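Local atomic coordinates of uncharacterized protein (Sus scrofa, PDB entry 5BNI), a protein that is porcine CD38, a member of the ADP-ribosyl cyclase family that pairs a helical part with a four-stranded parallel sheet. Residues Ile13-Cys18 and Asp33-Lys38; Pro27-Arg32 and Gly65-Pro70; Asp72-Trp77 and Gly153-Phe158; His187-Trp192 and Ile222-Gln227. All coordinates share one frame; numbering follows the deposited sequence.

Contact 1: Ile13-Cys18 and Asp33-Lys38; sequences IILRRC and DCQKIK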
# COMPACT_ATOMS: atom_id res chain seq x y z
N ILE A 13 -5.79 7.90 -17.73
CA ILE A 13 -4.70 8.02 -16.80
C ILE A 13 -4.10 6.70 -16.34
O ILE A 13 -2.88 6.58 -16.25
CB ILE A 13 -5.11 8.89 -15.61
CG1 ILE A 13 -5.44 10.32 -16.08
CG2 ILE A 13 -4.02 8.91 -14.55
CD1 ILE A 13 -5.79 11.28 -14.94
N ILE A 14 -4.93 5.69 -16.04
CA ILE A 14 -4.38 4.37 -15.62
C ILE A 14 -3.70 3.69 -16.81
O ILE A 14 -2.74 2.95 -16.63
CB ILE A 14 -5.45 3.41 -15.03
CG1 ILE A 14 -6.49 3.08 -16.08
CG2 ILE A 14 -6.11 4.03 -13.79
CD1 ILE A 14 -7.66 2.29 -15.57
N LEU A 15 -4.20 3.93 -18.01
CA LEU A 15 -3.60 3.34 -19.20
C LEU A 15 -2.20 3.93 -19.48
O LEU A 15 -1.26 3.21 -19.78
CB LEU A 15 -4.52 3.54 -20.39
CG LEU A 15 -4.04 2.79 -21.65
CD1 LEU A 15 -4.40 1.32 -21.54
CD2 LEU A 15 -4.67 3.38 -22.90
N ARG A 16 -2.09 5.25 -19.39
CA ARG A 16 -0.81 5.93 -19.59
C ARG A 16 0.19 5.50 -18.54
O ARG A 16 1.33 5.19 -18.86
CB ARG A 16 -0.98 7.45 -19.49
CG ARG A 16 -1.32 8.14 -20.77
CD ARG A 16 -2.54 7.52 -21.42
NE ARG A 16 -2.84 8.12 -22.71
CZ ARG A 16 -2.10 7.94 -23.80
NH1 ARG A 16 -2.44 8.54 -24.94
NH2 ARG A 16 -1.03 7.15 -23.78
N ARG A 17 -0.25 5.49 -17.29
CA ARG A 17 0.62 5.15 -16.18
C ARG A 17 1.07 3.71 -16.33
O ARG A 17 2.19 3.34 -15.98
CB ARG A 17 -0.13 5.30 -14.87
CG ARG A 17 -0.35 6.74 -14.45
CD ARG A 17 -1.09 6.78 -13.13
NE ARG A 17 -0.83 8.02 -12.41
CZ ARG A 17 -1.14 8.21 -11.14
NH1 ARG A 17 -1.73 7.25 -10.44
NH2 ARG A 17 -0.87 9.37 -10.56
N CYS A 18 0.17 2.89 -16.83
CA CYS A 18 0.53 1.49 -17.01
C CYS A 18 1.58 1.30 -18.06
O CYS A 18 2.38 0.39 -17.92
CB CYS A 18 -0.65 0.63 -17.47
SG CYS A 18 -0.40 -1.16 -17.63
N ASP A 33 -0.25 -6.66 -20.95
CA ASP A 33 -1.15 -5.93 -21.82
C ASP A 33 -1.84 -4.85 -21.00
O ASP A 33 -2.85 -5.13 -20.36
CB ASP A 33 -2.20 -6.89 -22.40
CG ASP A 33 -3.13 -6.22 -23.39
OD1 ASP A 33 -3.24 -4.98 -23.38
OD2 ASP A 33 -3.75 -6.95 -24.18
N CYS A 34 -1.31 -3.63 -21.05
CA CYS A 34 -1.83 -2.50 -20.30
C CYS A 34 -3.26 -2.14 -20.67
O CYS A 34 -3.97 -1.47 -19.93
CB CYS A 34 -0.95 -1.31 -20.57
SG CYS A 34 0.47 -1.30 -19.48
N GLN A 35 -3.69 -2.61 -21.84
CA GLN A 35 -5.05 -2.39 -22.29
C GLN A 35 -6.04 -3.33 -21.62
O GLN A 35 -7.14 -2.93 -21.24
CB GLN A 35 -5.12 -2.56 -23.81
CG GLN A 35 -4.65 -1.32 -24.58
CD GLN A 35 -5.77 -0.32 -24.83
OE1 GLN A 35 -6.89 -0.50 -24.36
NE2 GLN A 35 -5.46 0.77 -25.55
N LYS A 36 -5.65 -4.60 -21.48
CA LYS A 36 -6.49 -5.58 -20.83
C LYS A 36 -6.62 -5.16 -19.38
O LYS A 36 -7.70 -5.24 -18.79
CB LYS A 36 -5.83 -6.95 -20.90
CG LYS A 36 -6.15 -7.76 -22.14
CD LYS A 36 -6.28 -9.22 -21.74
CE LYS A 36 -5.60 -10.16 -22.72
NZ LYS A 36 -6.45 -10.57 -23.88
N ILE A 37 -5.49 -4.71 -18.81
CA ILE A 37 -5.43 -4.27 -17.44
C ILE A 37 -6.35 -3.07 -17.16
O ILE A 37 -7.03 -3.04 -16.14
CB ILE A 37 -4.00 -3.90 -17.03
CG1 ILE A 37 -3.13 -5.16 -16.98
CG2 ILE A 37 -3.98 -3.12 -15.71
CD1 ILE A 37 -1.74 -4.91 -16.46
N LYS A 38 -6.36 -2.09 -18.07
CA LYS A 38 -7.20 -0.92 -17.90
C LYS A 38 -8.65 -1.32 -17.82
O LYS A 38 -9.39 -0.81 -16.99
CB LYS A 38 -7.06 0.04 -19.06
CG LYS A 38 -8.08 1.18 -19.01
CD LYS A 38 -8.13 1.95 -20.34
CE LYS A 38 -8.87 1.15 -21.39
NZ LYS A 38 -8.83 1.83 -22.72
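Cys18 and Cys34 are joined covalently: the SG atoms lie 2.0 Å apart and the torsion about the S-S bond is -84°, close to the 90° that a relaxed disulfide prefers. On the Cys18 side SG stands anti to the backbone N (chi1 -175°), which carries it off helix 10-25 toward the start of helix 34-45. The methyl Ile37 CD1 lies 4.2 Å from Cys18 SG, so the bridge has an apolar neighbour, and Ile37 itself continues onto Leu61 and Leu64 of helix 59-64.

The remaining contacts across the interface are van der Waals. Leu15 reaches over with CD1, 3.2 Å from the carbonyl oxygen Cys34 O, while its other methyl, CD2, meets the amide of Gln35. Ile14 crosses the lysine chain steeply, with Ile14 CD1 3.6 Å from Lys38 CG; the methylene part of Lys38 thus serves as apolar surface.

Within Asp33-Lys38 the bonds are polar. Asp33 is the N-cap: its OD1 accepts from Gln35 N at 2.9 Å, on the anti side and not far out of the carboxylate plane, and from Lys36 N at 3.1 Å, above that plane on the same face. Lys38 NZ makes a weak hydrogen bond to Gln35 OE1.

With segment axes 9.2 Å apart and 147° between their directions, the arrangement is a disulfide-linked, roughly antiparallel pair of consecutive helices in the helical part of the protein.

Contact 2: Pro27-Arg32 and Gly65-Pro70; sequences PELGDR and GHQTVP
Arg32 and His66 carry the polar side of this contact. The guanidinium points at the carbonyl oxygen of His66, and the modelled bond from Arg32 NH2 to His66 O is very short at 2.4 Å, with a second, weak one from NH1; the position of that oxygen is uncertain, so the lengths deserve little weight. A firmer partner for NH1 lies just before Gly65, at Leu64 O near the end of helix 59-64.

Flat groups also meet here. Arg32 NH2 sits over the centre of the His66 imidazole, 3.7 Å above its plane, and the ring and guanidinium planes are 40° apart, so the approach is over a face but inclined. Two torsions produce it: the arginine chain bends at chi2 (-93°), and His66 holds CG between its backbone N and carbonyl carbon (chi1 83°), turning the ring back over the guanidinium.

Both segments are connecting loops. A type I beta turn from Leu29 to Arg32, closed by Arg32 N to Leu29 O at 3.0 Å, leads into helix 34-45, whereas Gly65-Pro70 runs from helix 59-64 toward strand 74-77.

The other side-chain contact is van der Waals: Leu29 CD1 lies 3.9 Å from Gln67 NE2 as the two side chains cross at about a right angle. The Gln67 amide is hydrogen-bonded at both ends, OE1 accepting from Leu101 N and NE2 donating to Tyr21 OH, which fixes its rotation.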
# COMPACT_ATOMS: atom_id res chain seq x y z
N PRO A 27 10.83 -2.43 -17.31
CA PRO A 27 10.79 -3.03 -18.66
C PRO A 27 10.61 -4.53 -18.61
O PRO A 27 10.17 -5.16 -19.59
CB PRO A 27 12.15 -2.64 -19.25
CG PRO A 27 12.42 -1.32 -18.59
CD PRO A 27 12.03 -1.59 -17.16
N GLU A 28 10.93 -5.11 -17.46
CA GLU A 28 10.81 -6.54 -17.27
C GLU A 28 9.37 -7.02 -17.44
O GLU A 28 9.14 -8.18 -17.75
CB GLU A 28 11.35 -6.90 -15.89
CG GLU A 28 10.80 -6.02 -14.77
CD GLU A 28 11.40 -6.35 -13.42
OE1 GLU A 28 10.68 -6.24 -12.40
OE2 GLU A 28 12.60 -6.71 -13.37
N LEU A 29 8.41 -6.11 -17.23
CA LEU A 29 6.98 -6.43 -17.39
C LEU A 29 6.46 -5.91 -18.72
O LEU A 29 5.25 -5.77 -18.90
CB LEU A 29 6.14 -5.80 -16.27
CG LEU A 29 6.67 -5.88 -14.85
CD1 LEU A 29 5.82 -4.98 -13.95
CD2 LEU A 29 6.68 -7.32 -14.34
N GLY A 30 7.37 -5.63 -19.66
CA GLY A 30 6.96 -5.13 -20.97
C GLY A 30 5.98 -6.08 -21.64
O GLY A 30 5.29 -5.71 -22.59
N ASP A 31 5.93 -7.30 -21.13
CA ASP A 31 5.06 -8.36 -21.64
C ASP A 31 3.55 -8.13 -21.38
O ASP A 31 2.72 -8.52 -22.21
CB ASP A 31 5.52 -9.69 -21.03
CG ASP A 31 5.98 -9.52 -19.58
OD1 ASP A 31 6.97 -8.79 -19.36
OD2 ASP A 31 5.34 -10.11 -18.68
N ARG A 32 3.21 -7.51 -20.26
CA ARG A 32 1.82 -7.26 -19.90
C ARG A 32 1.05 -6.46 -20.93
O ARG A 32 1.62 -5.66 -21.67
CB ARG A 32 1.74 -6.52 -18.56
CG ARG A 32 2.70 -7.03 -17.52
CD ARG A 32 2.10 -8.08 -16.61
NE ARG A 32 3.14 -8.49 -15.67
CZ ARG A 32 2.92 -8.98 -14.46
NH1 ARG A 32 1.68 -9.15 -14.01
NH2 ARG A 32 3.95 -9.31 -13.69
N GLY A 65 -2.28 -7.96 -13.14
CA GLY A 65 -1.22 -7.13 -12.60
C GLY A 65 -0.41 -7.78 -11.49
O GLY A 65 -0.01 -7.10 -10.56
N HIS A 66 -0.14 -9.08 -11.58
CA HIS A 66 0.65 -9.77 -10.55
C HIS A 66 2.13 -9.34 -10.60
O HIS A 66 2.64 -9.03 -11.66
CB HIS A 66 0.55 -11.29 -10.69
CG HIS A 66 1.49 -11.88 -11.70
ND1 HIS A 66 1.16 -12.04 -13.03
CD2 HIS A 66 2.75 -12.39 -11.57
CE1 HIS A 66 2.17 -12.61 -13.68
NE2 HIS A 66 3.14 -12.83 -12.81
N GLN A 67 2.81 -9.35 -9.46
CA GLN A 67 4.21 -8.97 -9.43
C GLN A 67 4.79 -9.42 -8.10
O GLN A 67 4.13 -9.30 -7.07
CB GLN A 67 4.33 -7.46 -9.58
CG GLN A 67 5.69 -6.94 -10.01
CD GLN A 67 5.76 -5.42 -10.00
OE1 GLN A 67 4.75 -4.75 -9.79
NE2 GLN A 67 6.94 -4.88 -10.24
N THR A 68 6.01 -9.94 -8.12
CA THR A 68 6.67 -10.29 -6.87
C THR A 68 7.97 -9.53 -6.86
O THR A 68 8.79 -9.70 -7.74
CB THR A 68 6.91 -11.81 -6.73
OG1 THR A 68 5.72 -12.42 -6.19
CG2 THR A 68 8.05 -12.12 -5.79
N VAL A 69 8.12 -8.67 -5.86
CA VAL A 69 9.33 -7.88 -5.74
C VAL A 69 10.46 -8.73 -5.16
O VAL A 69 10.22 -9.74 -4.51
CB VAL A 69 9.10 -6.60 -4.90
CG1 VAL A 69 7.98 -5.77 -5.49
CG2 VAL A 69 8.79 -6.96 -3.47
N PRO A 70 11.71 -8.29 -5.37
CA PRO A 70 12.90 -9.01 -4.93
C PRO A 70 12.87 -9.22 -3.41
O PRO A 70 12.44 -8.35 -2.68
CB PRO A 70 14.03 -8.05 -5.33
CG PRO A 70 13.46 -7.25 -6.45
CD PRO A 70 12.05 -7.00 -5.99

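Contact 3: Asp72-Trp77 and Gly153-Phe158; sequences DKTVFW and GMVQVF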
# COMPACT_ATOMS: atom_id res chain seq x y z
N ASP A 72 13.90 -9.17 0.37
CA ASP A 72 14.67 -8.18 1.09
C ASP A 72 14.37 -6.74 0.66
O ASP A 72 14.94 -5.80 1.21
CB ASP A 72 16.17 -8.45 0.94
CG ASP A 72 16.64 -9.66 1.74
OD1 ASP A 72 16.16 -9.89 2.87
OD2 ASP A 72 17.52 -10.39 1.23
N LYS A 73 13.50 -6.55 -0.32
CA LYS A 73 13.23 -5.20 -0.82
C LYS A 73 11.86 -4.63 -0.46
O LYS A 73 11.55 -3.50 -0.84
CB LYS A 73 13.43 -5.14 -2.35
CG LYS A 73 14.77 -5.66 -2.82
CD LYS A 73 15.88 -4.72 -2.39
CE LYS A 73 17.22 -5.42 -2.38
NZ LYS A 73 17.97 -4.91 -1.20
N THR A 74 11.03 -5.39 0.24
CA THR A 74 9.72 -4.88 0.63
C THR A 74 9.83 -3.88 1.77
O THR A 74 10.49 -4.15 2.78
CB THR A 74 8.76 -6.02 1.04
OG1 THR A 74 8.49 -6.86 -0.10
CG2 THR A 74 7.46 -5.45 1.59
N VAL A 75 9.19 -2.73 1.61
CA VAL A 75 9.22 -1.68 2.63
C VAL A 75 7.82 -1.16 2.97
O VAL A 75 6.91 -1.23 2.15
CB VAL A 75 10.11 -0.51 2.17
CG1 VAL A 75 10.03 0.64 3.15
CG2 VAL A 75 11.54 -0.98 2.08
N PHE A 76 7.68 -0.64 4.17
CA PHE A 76 6.42 -0.07 4.64
C PHE A 76 6.69 1.25 5.35
O PHE A 76 7.59 1.34 6.17
CB PHE A 76 5.74 -1.02 5.64
CG PHE A 76 5.26 -2.30 5.03
CD1 PHE A 76 4.13 -2.31 4.21
CD2 PHE A 76 5.94 -3.48 5.23
CE1 PHE A 76 3.71 -3.48 3.61
CE2 PHE A 76 5.52 -4.66 4.62
CZ PHE A 76 4.40 -4.66 3.81
N TRP A 77 5.92 2.27 5.01
CA TRP A 77 6.02 3.56 5.69
C TRP A 77 4.73 3.70 6.46
O TRP A 77 3.67 3.86 5.84
CB TRP A 77 6.21 4.69 4.67
CG TRP A 77 7.61 4.67 4.12
CD1 TRP A 77 8.10 3.80 3.18
CD2 TRP A 77 8.71 5.47 4.53
NE1 TRP A 77 9.44 4.01 2.99
CE2 TRP A 77 9.84 5.03 3.80
CE3 TRP A 77 8.86 6.53 5.44
CZ2 TRP A 77 11.11 5.61 3.95
CZ3 TRP A 77 10.13 7.10 5.59
CH2 TRP A 77 11.23 6.63 4.86
N GLY A 153 12.01 -12.65 2.63
CA GLY A 153 13.33 -12.44 3.16
C GLY A 153 13.21 -11.45 4.31
O GLY A 153 12.45 -11.68 5.25
N MET A 154 13.94 -10.34 4.22
CA MET A 154 13.89 -9.32 5.25
C MET A 154 12.90 -8.24 4.81
O MET A 154 12.83 -7.90 3.63
CB MET A 154 15.30 -8.74 5.48
CG MET A 154 15.48 -7.86 6.72
SD MET A 154 15.44 -6.11 6.30
CE MET A 154 16.59 -6.06 4.90
N VAL A 155 12.14 -7.70 5.77
CA VAL A 155 11.14 -6.66 5.52
C VAL A 155 11.39 -5.52 6.49
O VAL A 155 11.86 -5.74 7.61
CB VAL A 155 9.73 -7.23 5.69
CG1 VAL A 155 8.67 -6.15 5.55
CG2 VAL A 155 9.49 -8.30 4.63
N GLN A 156 11.10 -4.29 6.07
CA GLN A 156 11.28 -3.14 6.94
C GLN A 156 10.13 -2.18 6.93
O GLN A 156 9.48 -1.96 5.89
CB GLN A 156 12.58 -2.41 6.60
CG GLN A 156 12.96 -2.46 5.15
CD GLN A 156 14.42 -2.13 4.95
OE1 GLN A 156 15.28 -2.52 5.75
NE2 GLN A 156 14.72 -1.40 3.88
N VAL A 157 9.88 -1.60 8.09
CA VAL A 157 8.81 -0.62 8.27
C VAL A 157 9.43 0.61 8.89
O VAL A 157 10.16 0.51 9.89
CB VAL A 157 7.63 -1.16 9.14
CG1 VAL A 157 8.09 -1.51 10.55
CG2 VAL A 157 6.51 -0.12 9.19
N PHE A 158 9.16 1.76 8.29
CA PHE A 158 9.67 3.00 8.80
C PHE A 158 8.61 3.67 9.68
O PHE A 158 7.48 3.93 9.24
CB PHE A 158 10.12 3.90 7.64
CG PHE A 158 11.40 3.43 6.98
CD1 PHE A 158 12.63 3.78 7.51
CD2 PHE A 158 11.36 2.61 5.85
CE1 PHE A 158 13.82 3.32 6.93
CE2 PHE A 158 12.54 2.15 5.26
CZ PHE A 158 13.78 2.51 5.80
O HOH W 1 11.30 -7.69 1.54
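Trp77 and Phe158 share nearly the same first torsion (chi1 -74° and -73°), each placing CG anti to its carbonyl carbon. Paired in register, both side chains lie on one face of the sheet, and the matching torsions lean the rings the same way so that they overlap. The result is an offset stack: the six-membered ring of Trp77 and the Phe158 ring have centroids 4.4 Å apart and planes inclined by 18°. Phe158 CB adds a CH-pi contact, 3.7 Å from the centroid of that same indole ring. Val75 CG1 lies at the edge of the phenyl ring, in its plane, 3.6 Å from Phe158 CD2. Trp77 NE1 is hydrogen-bonded to Gln91 OE1.

The backbones form a parallel pair, strand 74-77 being an outermost strand of the four-stranded parallel sheet and strand 153-160 its neighbour. Phe76 sits between two bonds, donating from N to Gln156 O at 2.8 Å and accepting at O from Phe158 N at 2.7 Å; the bond from Gln156 N to Thr74 O is weak.

On the other face Val155 CG1 meets the Phe76 ring at its edge, 3.6 Å from Phe76 CE2, and Phe147 and Phe173 lie against the same ring.

Where the strands begin, the regular pattern gives way to Asp72 OD1, which accepts from Met154 N at 2.6 Å on the anti side of the carboxylate, somewhat out of its plane. Beside it a water bridges the strands, accepting from Thr74 N and donating to Met154 O.

Contact 4: His187-Trp192 and Ile222-Gln227; sequences HTLKAW and IKFTCQ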
# COMPACT_ATOMS: atom_id res chain seq x y z
N HIS A 187 11.80 -14.04 7.15
CA HIS A 187 12.52 -14.43 8.34
C HIS A 187 12.68 -13.34 9.40
O HIS A 187 12.74 -13.65 10.59
CB HIS A 187 13.87 -15.06 7.96
CG HIS A 187 14.78 -14.17 7.18
ND1 HIS A 187 15.52 -13.17 7.76
CD2 HIS A 187 15.10 -14.15 5.86
CE1 HIS A 187 16.25 -12.56 6.84
NE2 HIS A 187 16.02 -13.14 5.68
N THR A 188 12.74 -12.07 9.01
CA THR A 188 12.85 -10.98 9.99
C THR A 188 12.20 -9.68 9.54
O THR A 188 12.17 -9.36 8.35
CB THR A 188 14.33 -10.65 10.40
OG1 THR A 188 14.78 -9.48 9.70
CG2 THR A 188 15.29 -11.79 10.10
N LEU A 189 11.70 -8.92 10.50
CA LEU A 189 11.16 -7.59 10.24
C LEU A 189 12.08 -6.59 10.90
O LEU A 189 12.36 -6.68 12.08
CB LEU A 189 9.76 -7.43 10.83
CG LEU A 189 9.25 -5.98 10.85
CD1 LEU A 189 9.28 -5.40 9.46
CD2 LEU A 189 7.84 -5.95 11.35
N LYS A 190 12.56 -5.62 10.14
CA LYS A 190 13.43 -4.60 10.68
C LYS A 190 12.64 -3.32 10.81
O LYS A 190 12.08 -2.83 9.83
CB LYS A 190 14.63 -4.40 9.76
CG LYS A 190 15.91 -4.16 10.54
CD LYS A 190 16.50 -2.79 10.27
CE LYS A 190 17.77 -2.95 9.43
NZ LYS A 190 17.65 -2.39 8.05
N ALA A 191 12.59 -2.77 12.02
CA ALA A 191 11.86 -1.53 12.25
C ALA A 191 12.83 -0.41 12.46
O ALA A 191 13.83 -0.57 13.15
CB ALA A 191 10.96 -1.67 13.46
N TRP A 192 12.55 0.72 11.83
CA TRP A 192 13.36 1.92 11.98
C TRP A 192 12.48 3.00 12.58
O TRP A 192 11.45 3.34 11.99
CB TRP A 192 13.83 2.43 10.63
CG TRP A 192 14.74 1.51 9.88
CD1 TRP A 192 14.40 0.64 8.88
CD2 TRP A 192 16.16 1.42 10.02
NE1 TRP A 192 15.52 0.00 8.41
CE2 TRP A 192 16.61 0.46 9.09
CE3 TRP A 192 17.10 2.05 10.85
CZ2 TRP A 192 17.96 0.12 8.96
CZ3 TRP A 192 18.44 1.71 10.72
CH2 TRP A 192 18.85 0.74 9.79
N ILE A 222 8.47 -14.77 13.77
CA ILE A 222 9.30 -13.95 12.92
C ILE A 222 10.16 -13.03 13.78
O ILE A 222 9.66 -12.35 14.69
CB ILE A 222 8.45 -13.09 11.98
CG1 ILE A 222 7.63 -13.99 11.07
CG2 ILE A 222 9.34 -12.22 11.11
CD1 ILE A 222 6.81 -13.23 10.08
N LYS A 223 11.46 -13.02 13.48
CA LYS A 223 12.39 -12.22 14.24
C LYS A 223 12.07 -10.73 14.05
O LYS A 223 11.55 -10.32 13.00
CB LYS A 223 13.81 -12.54 13.77
CG LYS A 223 14.93 -11.78 14.47
CD LYS A 223 16.27 -12.17 13.86
CE LYS A 223 17.36 -11.15 14.18
NZ LYS A 223 17.89 -11.32 15.55
N PHE A 224 12.36 -9.94 15.08
CA PHE A 224 12.16 -8.50 15.03
C PHE A 224 13.39 -7.77 15.56
O PHE A 224 13.98 -8.19 16.55
CB PHE A 224 10.95 -8.09 15.86
CG PHE A 224 10.76 -6.60 15.97
CD1 PHE A 224 10.40 -5.87 14.86
CD2 PHE A 224 10.94 -5.94 17.19
CE1 PHE A 224 10.22 -4.49 14.96
CE2 PHE A 224 10.76 -4.57 17.30
CZ PHE A 224 10.40 -3.84 16.18
N THR A 225 13.77 -6.70 14.88
CA THR A 225 14.88 -5.86 15.29
C THR A 225 14.40 -4.43 15.18
O THR A 225 13.55 -4.12 14.36
CB THR A 225 16.12 -6.05 14.39
OG1 THR A 225 15.73 -5.82 13.03
CG2 THR A 225 16.68 -7.43 14.53
N CYS A 226 14.95 -3.55 16.00
CA CYS A 226 14.58 -2.15 16.00
C CYS A 226 15.83 -1.29 16.13
O CYS A 226 16.72 -1.56 16.93
CB CYS A 226 13.61 -1.86 17.14
SG CYS A 226 12.94 -0.19 17.10
N GLN A 227 15.90 -0.28 15.30
CA GLN A 227 17.03 0.61 15.34
C GLN A 227 16.49 2.03 15.26
O GLN A 227 15.49 2.26 14.60
CB GLN A 227 17.99 0.31 14.19
CG GLN A 227 19.05 1.37 14.03
CD GLN A 227 20.43 0.81 13.78
OE1 GLN A 227 21.41 1.55 13.78
NE2 GLN A 227 20.51 -0.50 13.55
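Leu189 and Ala191 pair with Phe224 and Cys226 in a parallel beta bridge pattern that joins the two strands of a beta-alpha-beta unit, strand 186-195, helix 208-219 and strand 223-230. Five backbone hydrogen bonds bind the strands. The one from Ala191 N to Thr225 O is 2.9 Å long and nearly straight, with 167° at the hydrogen; the bond from Lys223 N to His187 O, at the start of the pairing, is longer at 3.2 Å.

Packing is tight on the face turned to helix 208-219. Phe224 CG stands anti to the backbone N (chi1 174°), which lays the ring alongside Leu189 and brings Phe224 CE1 to 3.3 Å from Ala191 CB. Leu213, Gln214 and Leu217 of the helix touch the same phenyl group. Cys226, on this face too, is tied by a disulfide to Cys205.

The face that carries Thr188, Lys190, Trp192, Lys223, Thr225 and Gln227 is more open, with Lys223 and Gln227 exposed. Several contacts here use the aliphatic parts of polar side chains: Thr188 and Lys223 run side by side, with Thr188 CB 3.9 Å from Lys223 CB, and Lys190 CG meets the hydroxyl Thr225 OG1 at 3.0 Å. Trp192 stacks with Phe158 of the next strand. The Trp192 and Gln227 side chains also lie next to each other and point the same way, with the ring and amide planes 40° apart; Trp192 CZ3 lies 3.4 Å from Gln227 CG.

In the fold
Contacts 3 and 4 belong to one parallel sheet, their centres about 9 Å apart, and strands 153-160 and 186-195 join them directly: Val155 O lies 2.6 Å from Lys190 N, a probable hydrogen bond. Each includes an outermost strand, but contact 4 turns polar side chains outward on one face, while contact 3 is buried and has aromatic stacking. Contacts 1 and 2 lie in the helical part: contact 1 is a buried, disulfide-linked helix pair, contact 2 a partly buried meeting of loops where an arginine meets a histidine. Their segments adjoin at Arg32 and Asp33. Contact 2 also touches contact 3, Val69 CG2 being 3.4 Å from Thr74 OG1.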